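PDB 4HH8: butyrophilin subfamily 1 member A1 from Bos taurus, which probably helps in the secretion of milk-fat droplets and probably inhibits activated T cells, and is represented here by its two extracellular immunoglobulin domains. Local coordinates for residues I24-V27 with D31-L34; M47-F52 with V81-D86; G91-R96 with C110-D115; L148-V153 with C204-L209; W163-H166 with E170-S173. The protein carries 1 engineered substitution. One frame throughout, in Å; residues are numbered along the deposited sequence.

Contact 1. Residues I24-V27 with D31-L34; sequences ILAV and DAEL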
# COMPACT_ATOMS: atom_id res chain seq x y z
N ILE A 24 -1.12 -0.08 9.00
CA ILE A 24 -1.41 -1.45 8.56
C ILE A 24 -0.96 -1.59 7.13
O ILE A 24 -1.29 -0.76 6.28
CB ILE A 24 -2.92 -1.83 8.62
CG1 ILE A 24 -3.50 -1.53 10.01
CG2 ILE A 24 -3.12 -3.34 8.24
CD1 ILE A 24 -2.87 -2.32 11.15
N LEU A 25 -0.21 -2.65 6.87
CA LEU A 25 0.32 -2.89 5.53
C LEU A 25 -0.58 -3.88 4.83
O LEU A 25 -0.84 -4.95 5.37
CB LEU A 25 1.73 -3.47 5.65
CG LEU A 25 2.65 -3.51 4.43
CD1 LEU A 25 2.49 -2.27 3.57
CD2 LEU A 25 4.12 -3.69 4.87
N ALA A 26 -1.04 -3.54 3.63
CA ALA A 26 -1.97 -4.39 2.89
C ALA A 26 -1.60 -4.52 1.39
O ALA A 26 -1.41 -3.52 0.71
CB ALA A 26 -3.37 -3.85 3.02
N VAL A 27 -1.50 -5.75 0.90
CA VAL A 27 -1.20 -5.99 -0.50
C VAL A 27 -2.47 -5.82 -1.37
O VAL A 27 -3.55 -6.28 -0.99
CB VAL A 27 -0.56 -7.37 -0.68
CG1 VAL A 27 -0.45 -7.72 -2.16
CG2 VAL A 27 0.80 -7.37 -0.04
N ASP A 31 -7.10 -8.95 1.63
CA ASP A 31 -7.89 -8.29 2.64
C ASP A 31 -6.98 -7.58 3.63
O ASP A 31 -5.86 -8.00 3.86
CB ASP A 31 -8.80 -9.28 3.36
CG ASP A 31 -9.63 -10.14 2.38
OD1 ASP A 31 -9.77 -9.73 1.19
OD2 ASP A 31 -10.10 -11.23 2.80
N ALA A 32 -7.48 -6.49 4.20
CA ALA A 32 -6.81 -5.85 5.30
C ALA A 32 -7.77 -5.68 6.45
O ALA A 32 -8.98 -5.54 6.26
CB ALA A 32 -6.27 -4.49 4.90
N GLU A 33 -7.20 -5.64 7.65
CA GLU A 33 -7.96 -5.43 8.86
C GLU A 33 -7.44 -4.19 9.53
O GLU A 33 -6.24 -4.06 9.72
CB GLU A 33 -7.85 -6.66 9.78
CG GLU A 33 -8.57 -7.89 9.13
CD GLU A 33 -8.73 -9.09 10.10
OE1 GLU A 33 -8.60 -8.90 11.31
OE2 GLU A 33 -8.94 -10.23 9.64
N LEU A 34 -8.36 -3.28 9.86
CA LEU A 34 -8.09 -2.01 10.52
C LEU A 34 -8.58 -2.07 11.96
O LEU A 34 -9.75 -1.86 12.21
CB LEU A 34 -8.79 -0.86 9.82
CG LEU A 34 -8.20 -0.39 8.48
CD1 LEU A 34 -7.70 -1.53 7.61
CD2 LEU A 34 -9.24 0.43 7.75
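The backbones of I24-V27 and D31-L34 pass close at A26 and A32, whose CA atoms are 5.6 Å apart, and spread toward I24 and L34, where CA to CA is 7.0 Å. The two strands belong to different sheets of the immunoglobulin V-set sandwich. Strand 24-27 runs parallel to strand 117-128 at the edge of one sheet, and strand 32-39 lies in the other. Backbone bonds of I24 and A26 go to residues of 117-128, and A32 bonds to I97. Across the two segments the contact is van der Waals packing: methyl on methyl, and I24 on a backbone oxygen.

The methyl groups of A26 and A32 point at each other and meet at 3.5 Å between the two CB atoms. A short side chain on both strands lets them come this near. L125 closes this spot, touching I24, A26 and A32. D31 faces away, and its carboxylate is held by R96 through a salt bridge and by E99 N.

I24 straddles a backbone oxygen. With CG1 beside its own N (chi1 -52°) and CG2 anti to that N, both branches rest there, I24 CG2 the nearer at 3.5 Å from E33 O.

Contact 2. Residues M47-F52 with V81-D86; sequences MELRWF and VSLVED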
# COMPACT_ATOMS: atom_id res chain seq x y z
N MSE A 47 -22.28 -1.08 20.92
CA MSE A 47 -21.86 0.30 20.75
C MSE A 47 -22.00 0.70 19.30
O MSE A 47 -22.05 -0.15 18.44
CB MSE A 47 -20.39 0.46 21.15
CG MSE A 47 -20.16 0.45 22.63
SE MSE A 47 -18.35 1.07 23.04
CE MSE A 47 -18.51 2.98 22.85
N GLU A 48 -22.05 1.98 19.02
CA GLU A 48 -21.89 2.41 17.66
C GLU A 48 -20.41 2.37 17.32
O GLU A 48 -19.61 3.06 17.96
CB GLU A 48 -22.46 3.83 17.42
CG GLU A 48 -22.16 4.38 16.01
CD GLU A 48 -22.61 5.84 15.82
OE1 GLU A 48 -23.70 6.18 16.31
OE2 GLU A 48 -21.87 6.63 15.17
N LEU A 49 -20.09 1.56 16.32
CA LEU A 49 -18.75 1.40 15.74
C LEU A 49 -18.76 1.99 14.33
O LEU A 49 -19.48 1.48 13.48
CB LEU A 49 -18.38 -0.09 15.65
CG LEU A 49 -18.55 -0.90 16.95
CD1 LEU A 49 -18.34 -2.37 16.72
CD2 LEU A 49 -17.66 -0.41 18.11
N ARG A 50 -18.00 3.05 14.09
CA ARG A 50 -17.98 3.71 12.78
C ARG A 50 -16.55 3.84 12.27
O ARG A 50 -15.71 4.42 12.95
CB ARG A 50 -18.60 5.11 12.87
CG ARG A 50 -18.65 5.85 11.53
CD ARG A 50 -19.08 7.33 11.66
NE ARG A 50 -20.46 7.41 12.13
CZ ARG A 50 -21.54 7.56 11.37
NH1 ARG A 50 -21.44 7.67 10.04
NH2 ARG A 50 -22.74 7.59 11.95
N TRP A 51 -16.26 3.31 11.09
CA TRP A 51 -14.99 3.64 10.44
C TRP A 51 -15.30 4.59 9.30
O TRP A 51 -16.29 4.42 8.58
CB TRP A 51 -14.31 2.39 9.92
CG TRP A 51 -13.42 1.69 10.88
CD1 TRP A 51 -12.08 1.65 10.85
CD2 TRP A 51 -13.82 0.89 12.00
NE1 TRP A 51 -11.60 0.88 11.87
CE2 TRP A 51 -12.66 0.40 12.59
CE3 TRP A 51 -15.07 0.50 12.51
CZ2 TRP A 51 -12.67 -0.43 13.72
CZ3 TRP A 51 -15.09 -0.33 13.63
CH2 TRP A 51 -13.89 -0.78 14.22
N PHE A 52 -14.48 5.63 9.14
CA PHE A 52 -14.70 6.58 8.06
C PHE A 52 -13.39 7.17 7.59
O PHE A 52 -12.34 6.99 8.23
CB PHE A 52 -15.71 7.68 8.48
CG PHE A 52 -15.23 8.58 9.61
CD1 PHE A 52 -14.63 9.80 9.32
CD2 PHE A 52 -15.42 8.21 10.94
CE1 PHE A 52 -14.21 10.65 10.32
CE2 PHE A 52 -15.01 9.05 11.96
CZ PHE A 52 -14.41 10.29 11.65
N VAL A 81 -16.87 -4.81 3.16
CA VAL A 81 -16.50 -4.51 4.55
C VAL A 81 -17.28 -5.37 5.53
O VAL A 81 -18.43 -5.72 5.29
CB VAL A 81 -16.71 -3.02 4.92
CG1 VAL A 81 -15.82 -2.12 4.08
CG2 VAL A 81 -18.18 -2.61 4.77
N SER A 82 -16.64 -5.70 6.65
CA SER A 82 -17.25 -6.51 7.71
C SER A 82 -16.50 -6.32 9.01
O SER A 82 -15.32 -6.01 9.01
CB SER A 82 -17.34 -8.01 7.35
OG SER A 82 -16.05 -8.60 7.21
N LEU A 83 -17.20 -6.55 10.12
CA LEU A 83 -16.67 -6.32 11.44
C LEU A 83 -15.97 -7.57 11.85
O LEU A 83 -16.53 -8.66 11.72
CB LEU A 83 -17.83 -6.07 12.41
CG LEU A 83 -17.46 -5.65 13.82
CD1 LEU A 83 -16.61 -4.37 13.81
CD2 LEU A 83 -18.74 -5.49 14.62
N VAL A 84 -14.72 -7.43 12.29
CA VAL A 84 -14.03 -8.50 13.00
C VAL A 84 -14.28 -8.30 14.51
O VAL A 84 -14.03 -7.21 15.06
CB VAL A 84 -12.53 -8.53 12.68
CG1 VAL A 84 -11.82 -9.69 13.45
CG2 VAL A 84 -12.31 -8.65 11.18
N GLU A 85 -14.80 -9.32 15.16
CA GLU A 85 -15.32 -9.18 16.52
C GLU A 85 -15.06 -10.39 17.40
O GLU A 85 -15.72 -10.54 18.41
CB GLU A 85 -16.83 -8.90 16.46
CG GLU A 85 -17.62 -10.01 15.74
CD GLU A 85 -19.10 -9.69 15.56
OE1 GLU A 85 -19.73 -9.05 16.44
OE2 GLU A 85 -19.64 -10.11 14.50
N ASP A 86 -14.07 -11.23 17.06
CA ASP A 86 -13.67 -12.34 17.95
C ASP A 86 -13.47 -11.84 19.38
O ASP A 86 -13.72 -12.56 20.34
CB ASP A 86 -12.33 -13.00 17.53
CG ASP A 86 -12.12 -13.06 16.01
OD1 ASP A 86 -13.09 -13.34 15.27
OD2 ASP A 86 -10.95 -12.85 15.58
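E48 OE2, on the side of strand 48-52 turned from the L49-L83 packing, takes two weak bonds from R50. R50 NE lies 3.4 Å from E48 OE2, and R50 NH2 reaches the same oxygen. E48 OE2 sits in the guanidinium plane, at its edge, so the salt bridge uses two nitrogens side by side. R50 NH1 bonds to V56 O.

L49 and W51 point the other way, into the core. L49 CD1 fits against both methyls of L83, 3.8 Å from L83 CD2 and 3.9 Å from L83 CD1. The two leucines cross at about a right angle. L83 has CG anti to its backbone N (chi1 -173°), which carries its end in toward strand 48-52.

This is packing across the V-set sandwich. Strand 48-52 is an inner strand of one sheet, and strand 81-85 is an edge strand of the other. W51 is the core tryptophan of the immunoglobulin fold. Its CE2 lies 3.7 Å from C110 CB of the disulfide, and it also touches V93 and V95.

L83 CD1 meets the indole obliquely, 4.3 Å from W51 CZ3. F61 packs on L83 as well.

Contact 3. Residues G91-R96 with C110-D115; sequences GSVAVR and CFFRQD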
# COMPACT_ATOMS: atom_id res chain seq x y z
N GLY A 91 -13.32 -5.38 23.94
CA GLY A 91 -13.24 -4.02 23.41
C GLY A 91 -12.40 -3.90 22.16
O GLY A 91 -12.19 -2.81 21.66
N SER A 92 -11.95 -5.03 21.63
CA SER A 92 -11.07 -5.07 20.47
C SER A 92 -11.79 -5.61 19.23
O SER A 92 -12.34 -6.71 19.25
CB SER A 92 -9.86 -5.95 20.80
OG SER A 92 -8.85 -5.77 19.82
N VAL A 93 -11.83 -4.78 18.18
CA VAL A 93 -12.54 -5.10 16.94
C VAL A 93 -11.73 -4.60 15.75
O VAL A 93 -10.73 -3.93 15.93
CB VAL A 93 -13.96 -4.45 16.85
CG1 VAL A 93 -14.80 -4.86 18.01
CG2 VAL A 93 -13.89 -2.95 16.79
N ALA A 94 -12.18 -4.92 14.54
CA ALA A 94 -11.51 -4.38 13.36
C ALA A 94 -12.54 -4.40 12.27
O ALA A 94 -13.55 -5.09 12.41
CB ALA A 94 -10.31 -5.24 12.98
N VAL A 95 -12.30 -3.62 11.23
CA VAL A 95 -13.08 -3.67 10.01
C VAL A 95 -12.18 -4.36 9.03
O VAL A 95 -11.03 -3.95 8.87
CB VAL A 95 -13.48 -2.26 9.50
CG1 VAL A 95 -14.01 -2.32 8.06
CG2 VAL A 95 -14.59 -1.74 10.37
N ARG A 96 -12.68 -5.45 8.44
CA ARG A 96 -12.03 -6.14 7.35
C ARG A 96 -12.46 -5.51 6.01
O ARG A 96 -13.66 -5.42 5.72
CB ARG A 96 -12.36 -7.63 7.37
CG ARG A 96 -11.47 -8.44 6.39
CD ARG A 96 -11.61 -9.97 6.53
NE ARG A 96 -12.98 -10.43 6.32
CZ ARG A 96 -13.36 -11.39 5.45
NH1 ARG A 96 -12.47 -12.02 4.68
NH2 ARG A 96 -14.65 -11.72 5.37
N CYS A 110 -11.48 5.55 13.46
CA CYS A 110 -12.41 4.62 14.12
C CYS A 110 -13.08 5.29 15.29
O CYS A 110 -12.42 5.72 16.24
CB CYS A 110 -11.71 3.37 14.60
SG CYS A 110 -10.30 3.73 15.71
N PHE A 111 -14.41 5.32 15.24
CA PHE A 111 -15.23 6.01 16.21
C PHE A 111 -16.11 5.00 16.95
O PHE A 111 -16.78 4.18 16.32
CB PHE A 111 -16.05 7.02 15.42
CG PHE A 111 -17.02 7.82 16.22
CD1 PHE A 111 -16.61 8.98 16.87
CD2 PHE A 111 -18.37 7.47 16.25
CE1 PHE A 111 -17.52 9.75 17.58
CE2 PHE A 111 -19.29 8.22 16.95
CZ PHE A 111 -18.87 9.37 17.62
N PHE A 112 -16.09 5.06 18.28
CA PHE A 112 -16.87 4.22 19.18
C PHE A 112 -17.81 5.14 19.96
O PHE A 112 -17.34 6.08 20.57
CB PHE A 112 -15.98 3.56 20.23
CG PHE A 112 -15.16 2.43 19.72
CD1 PHE A 112 -15.34 1.17 20.24
CD2 PHE A 112 -14.18 2.63 18.77
CE1 PHE A 112 -14.55 0.11 19.79
CE2 PHE A 112 -13.41 1.58 18.30
CZ PHE A 112 -13.59 0.33 18.81
N ARG A 113 -19.11 4.85 19.97
CA ARG A 113 -20.07 5.64 20.75
C ARG A 113 -21.02 4.79 21.58
O ARG A 113 -21.62 3.84 21.08
CB ARG A 113 -20.90 6.59 19.87
CG ARG A 113 -22.23 7.07 20.56
CD ARG A 113 -23.10 7.97 19.69
NE ARG A 113 -22.44 9.25 19.50
CZ ARG A 113 -22.92 10.28 18.80
NH1 ARG A 113 -24.12 10.21 18.20
NH2 ARG A 113 -22.19 11.39 18.69
N GLN A 114 -21.17 5.15 22.86
CA GLN A 114 -22.24 4.66 23.71
C GLN A 114 -23.02 5.85 24.28
O GLN A 114 -22.48 6.65 25.05
CB GLN A 114 -21.71 3.76 24.82
CG GLN A 114 -22.71 2.71 25.30
CD GLN A 114 -22.10 1.77 26.34
OE1 GLN A 114 -21.60 2.21 27.39
NE2 GLN A 114 -22.14 0.46 26.06
N ASP A 115 -24.28 5.97 23.86
CA ASP A 115 -25.13 7.15 24.08
C ASP A 115 -24.43 8.49 23.82
O ASP A 115 -24.25 8.89 22.67
CB ASP A 115 -25.74 7.15 25.48
CG ASP A 115 -26.49 5.88 25.78
OD1 ASP A 115 -27.35 5.47 24.96
OD2 ASP A 115 -26.24 5.31 26.86
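V93 and F112 make the apolar part of this contact, meeting from opposite directions between the two sheets of the V-set domain. V93 CG2 lies 3.9 Å from F112 CZ and 4.3 Å from F112 CE1. It approaches the ring obliquely. The torsion of V93 (chi1 -57°) puts CG2 between the backbone N and the carbonyl carbon, and this branch does the touching. CG1 lies beside the backbone N and is farther from the phenyl. F112 has CG anti to its carbonyl carbon (chi1 -75°), which sends the ring across toward strand 92-97.

The backbone part is loose. G91 O stands 4.2 Å from F112 CE1, again oblique to the ring, so this is van der Waals contact with a carbonyl oxygen. G91 has a positive phi of 96°. A side chain there would be pressed against the carbonyl oxygen of the residue before. Glycine thus lets the chain turn into strand 92-97 beside the phenyl ring.

A covalent link lies beside the contact: C110 is joined to C36 by the disulfide between the two sheets of the V-set sandwich. F112 follows C110 by two residues, points into the same core and touches C36.

Strand 92-97 lies between strands 32-39 and 81-85 in its sheet. V93 bonds to C36 through the backbone, and A94 to V84. Strand 106-114 lies between 48-52 and 117-128 in the opposite sheet. L49 of strand 48-52 packs on F112. M47, just before that strand, and L38 of strand 32-39 in the other sheet also pack on it.

Contact 4. Residues L148-V153 with C204-L209; sequences LECTSV and CAIRNL. Engineered in segment 204-209: A205 (natural residue Cys).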
# COMPACT_ATOMS: atom_id res chain seq x y z
N LEU A 148 20.53 1.71 -22.05
CA LEU A 148 19.70 0.66 -21.50
C LEU A 148 18.39 1.25 -21.02
O LEU A 148 18.38 2.33 -20.43
CB LEU A 148 20.39 -0.06 -20.34
CG LEU A 148 21.79 -0.66 -20.55
CD1 LEU A 148 22.26 -1.26 -19.24
CD2 LEU A 148 21.84 -1.77 -21.68
N GLU A 149 17.30 0.52 -21.22
CA GLU A 149 16.04 0.92 -20.66
C GLU A 149 15.46 -0.17 -19.83
O GLU A 149 15.27 -1.26 -20.31
CB GLU A 149 15.03 1.33 -21.73
CG GLU A 149 13.76 1.86 -21.08
CD GLU A 149 12.66 2.22 -22.05
OE1 GLU A 149 12.12 1.32 -22.75
OE2 GLU A 149 12.32 3.42 -22.10
N CYS A 150 15.17 0.12 -18.56
CA CYS A 150 14.62 -0.89 -17.66
C CYS A 150 13.17 -0.57 -17.40
O CYS A 150 12.78 0.57 -17.10
CB CYS A 150 15.41 -0.95 -16.35
SG CYS A 150 14.82 -2.13 -15.12
N THR A 151 12.37 -1.61 -17.48
CA THR A 151 10.93 -1.47 -17.55
C THR A 151 10.26 -2.45 -16.59
O THR A 151 10.75 -3.54 -16.40
CB THR A 151 10.57 -1.66 -19.02
OG1 THR A 151 10.44 -0.37 -19.66
CG2 THR A 151 9.38 -2.49 -19.18
N SER A 152 9.19 -2.04 -15.91
CA SER A 152 8.43 -2.95 -15.09
C SER A 152 7.08 -2.30 -14.86
O SER A 152 6.95 -1.07 -14.89
CB SER A 152 9.15 -3.28 -13.78
OG SER A 152 8.36 -4.10 -12.91
N VAL A 153 6.10 -3.13 -14.58
CA VAL A 153 4.70 -2.78 -14.61
C VAL A 153 4.07 -3.17 -13.28
O VAL A 153 4.41 -4.22 -12.74
CB VAL A 153 4.08 -3.60 -15.79
CG1 VAL A 153 2.65 -4.03 -15.55
CG2 VAL A 153 4.27 -2.84 -17.12
N CYS A 204 19.49 -4.01 -12.92
CA CYS A 204 18.49 -3.02 -12.62
C CYS A 204 17.65 -3.65 -11.53
O CYS A 204 17.20 -4.77 -11.71
CB CYS A 204 17.63 -2.74 -13.87
SG CYS A 204 16.14 -1.70 -13.52
N ALA A 205 17.43 -2.96 -10.42
CA ALA A 205 16.57 -3.47 -9.38
C ALA A 205 15.42 -2.53 -9.22
O ALA A 205 15.62 -1.32 -9.19
CB ALA A 205 17.31 -3.62 -8.03
N ILE A 206 14.21 -3.08 -9.11
CA ILE A 206 13.07 -2.29 -8.83
C ILE A 206 12.62 -2.66 -7.42
O ILE A 206 12.36 -3.83 -7.16
CB ILE A 206 11.86 -2.58 -9.81
CG1 ILE A 206 12.28 -2.55 -11.30
CG2 ILE A 206 10.75 -1.65 -9.56
CD1 ILE A 206 12.79 -1.21 -11.80
N ARG A 207 12.46 -1.70 -6.54
CA ARG A 207 12.15 -2.06 -5.18
C ARG A 207 10.91 -1.38 -4.67
O ARG A 207 10.78 -0.17 -4.80
CB ARG A 207 13.36 -1.65 -4.30
CG ARG A 207 13.22 -2.05 -2.83
CD ARG A 207 14.51 -1.73 -2.09
NE ARG A 207 14.41 -2.02 -0.66
CZ ARG A 207 14.67 -3.20 -0.11
NH1 ARG A 207 15.02 -4.24 -0.88
NH2 ARG A 207 14.57 -3.35 1.20
N ASN A 208 10.02 -2.14 -4.05
CA ASN A 208 8.94 -1.57 -3.27
C ASN A 208 9.46 -1.31 -1.84
O ASN A 208 9.61 -2.25 -1.06
CB ASN A 208 7.76 -2.52 -3.29
CG ASN A 208 6.52 -1.93 -2.69
OD1 ASN A 208 6.57 -1.39 -1.61
ND2 ASN A 208 5.37 -2.06 -3.40
N LEU A 209 9.70 -0.03 -1.52
CA LEU A 209 10.28 0.41 -0.22
C LEU A 209 9.38 0.15 0.99
O LEU A 209 9.86 -0.10 2.08
CB LEU A 209 10.60 1.90 -0.27
CG LEU A 209 11.59 2.24 -1.39
CD1 LEU A 209 11.83 3.72 -1.38
CD2 LEU A 209 12.85 1.50 -1.09
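The linked cysteines C150 and C204 lie against a flat neighbour, the indole of W163. C204 CB stands above W163 CZ3 at 4.0 Å. C150 CB is on the same side of the ring, next to W163 CH2. L148 packs from the other side.

The disulfide itself spans C150 SG to C204 SG at 2.1 Å. Each SG lies anti to its own backbone N (chi1 179° at C150, 170° at C204), which carries both sulfurs into the space between the sheets. The C-S-S-C torsion is -86°. The strands carrying them approach to 8.4 Å between axes. They belong to the two facing sheets of the second immunoglobulin domain.

I206 extends the packing. Its CD1 lies 4.0 Å from C150 SG, and its CG1 lies 4.1 Å from S152 CB. The hydroxyl of S152 is held by S132 O and W155 NE1. A205, an engineered alanine in place of the natural cysteine, faces away.

The chemistry is one covalent bond, with carbon contacts from I206 to C150 SG and S152 CB. The buried disulfide ties the two sheets covalently, in addition to the packing around it.

Contact 5. Residues W163-H166 with E170-S173; sequences WQTH and EFPS. Unlike the reference sequence in segment 163-166: Q164 (reference Arg).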
# COMPACT_ATOMS: atom_id res chain seq x y z
N TRP A 163 20.43 0.99 -10.29
CA TRP A 163 21.36 0.34 -11.21
C TRP A 163 22.64 -0.02 -10.49
O TRP A 163 23.15 0.78 -9.72
CB TRP A 163 21.73 1.26 -12.37
CG TRP A 163 20.58 1.69 -13.19
CD1 TRP A 163 19.76 2.77 -12.96
CD2 TRP A 163 20.11 1.06 -14.37
NE1 TRP A 163 18.82 2.85 -13.93
CE2 TRP A 163 19.00 1.81 -14.81
CE3 TRP A 163 20.53 -0.06 -15.12
CZ2 TRP A 163 18.31 1.50 -15.98
CZ3 TRP A 163 19.83 -0.37 -16.30
CH2 TRP A 163 18.72 0.40 -16.70
N GLN A 164 23.20 -1.18 -10.80
CA GLN A 164 24.42 -1.66 -10.16
C GLN A 164 25.34 -2.30 -11.16
O GLN A 164 24.86 -2.98 -12.07
CB GLN A 164 24.06 -2.70 -9.12
CG GLN A 164 23.95 -2.19 -7.73
CD GLN A 164 23.82 -3.33 -6.76
OE1 GLN A 164 22.84 -4.08 -6.81
NE2 GLN A 164 24.82 -3.50 -5.91
N THR A 165 26.65 -2.08 -11.00
CA THR A 165 27.67 -2.83 -11.77
C THR A 165 27.71 -4.23 -11.18
O THR A 165 27.09 -4.48 -10.14
CB THR A 165 29.12 -2.18 -11.73
OG1 THR A 165 29.80 -2.51 -10.51
CG2 THR A 165 29.07 -0.66 -11.88
N HIS A 166 28.43 -5.15 -11.84
CA HIS A 166 28.60 -6.51 -11.29
C HIS A 166 29.35 -6.49 -9.94
O HIS A 166 29.09 -7.33 -9.05
CB HIS A 166 29.26 -7.45 -12.31
CG HIS A 166 29.15 -8.92 -11.97
ND1 HIS A 166 28.12 -9.45 -11.22
CD2 HIS A 166 29.95 -9.97 -12.30
CE1 HIS A 166 28.29 -10.75 -11.09
NE2 HIS A 166 29.39 -11.09 -11.73
N GLU A 170 26.43 1.04 -7.08
CA GLU A 170 25.24 1.72 -7.58
C GLU A 170 25.55 3.00 -8.39
O GLU A 170 26.50 3.72 -8.10
CB GLU A 170 24.23 2.03 -6.46
CG GLU A 170 23.01 2.88 -6.94
CD GLU A 170 21.97 3.20 -5.87
OE1 GLU A 170 22.34 3.33 -4.68
OE2 GLU A 170 20.78 3.34 -6.23
N PHE A 171 24.78 3.24 -9.45
CA PHE A 171 24.85 4.50 -10.15
C PHE A 171 23.42 4.90 -10.54
O PHE A 171 22.54 4.04 -10.58
CB PHE A 171 25.81 4.43 -11.33
CG PHE A 171 25.46 3.38 -12.33
CD1 PHE A 171 24.70 3.70 -13.43
CD2 PHE A 171 25.93 2.10 -12.19
CE1 PHE A 171 24.38 2.74 -14.37
CE2 PHE A 171 25.63 1.14 -13.13
CZ PHE A 171 24.85 1.47 -14.23
N PRO A 172 23.16 6.21 -10.74
CA PRO A 172 21.79 6.64 -10.96
C PRO A 172 21.27 6.43 -12.39
O PRO A 172 22.07 6.17 -13.28
CB PRO A 172 21.83 8.14 -10.64
CG PRO A 172 23.22 8.50 -10.80
CD PRO A 172 24.02 7.34 -10.36
N SER A 173 19.95 6.54 -12.60
CA SER A 173 19.40 6.63 -13.96
C SER A 173 19.81 7.94 -14.65
O SER A 173 20.21 8.91 -14.01
CB SER A 173 17.86 6.53 -13.96
OG SER A 173 17.42 5.42 -13.16
O HOH W 1 20.31 3.72 -9.53
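This contact is the short beta hairpin of strands 160-165 and 170-171, at the edge of a sheet in the second immunoglobulin domain. W163 and F171 form an antiparallel hydrogen-bonded pair. F171 N gives its hydrogen to W163 O at 3.0 Å, with an N-H...O angle of 157°. The same oxygen receives a CA-H contact from E170 CA at 3.1 Å. On the pair's other side a water accepts from W163 N. Its approach to F171 O is short and the geometry there doubtful.

F171 folds back over its partner. CG takes the crowded position between backbone N and carbonyl carbon (chi1 59°), which places one ring face over W163 CB, a CH-pi contact 3.7 Å from the centroid of the F171 ring. The indole itself is slid aside and barely overlaps the phenyl. T165 CG2 packs near F171 CE2 at 4.1 Å.

W163 NE1 donates to S173 OG at 3.0 Å, with the oxygen in the plane of the indole. S173 OG is also bonded to E176, which helps fix it. With an alanine in place of W163, S173 OG would probably lose its indole partner, and a gap would be likely to open beside C150 and C204.

V192, V202 and L148 also pack on the indole. A buried tryptophan on this strand, packed on the intersheet disulfide, is typical of the immunoglobulin fold.

From the N terminus, contact 1 closes a very short loop, where strands 24-27 and 32-39 pass from one sheet of the V-set domain to the other. Contact 2 closes a longer loop between 52 and 81, and contact 3 closes a shorter one between 96 and 110. These three come in series, with none enclosing another. Contacts 2 and 3 lie about 5 Å apart between centres and fill one core between the same two sheets. Contact 1 joins them through strand 32-39, next to 92-97. The chain then enters the second domain. Contact 4 closes a large loop there by tying its two sheets, and the hairpin of contact 5 falls within that span. W163 makes these last two touch.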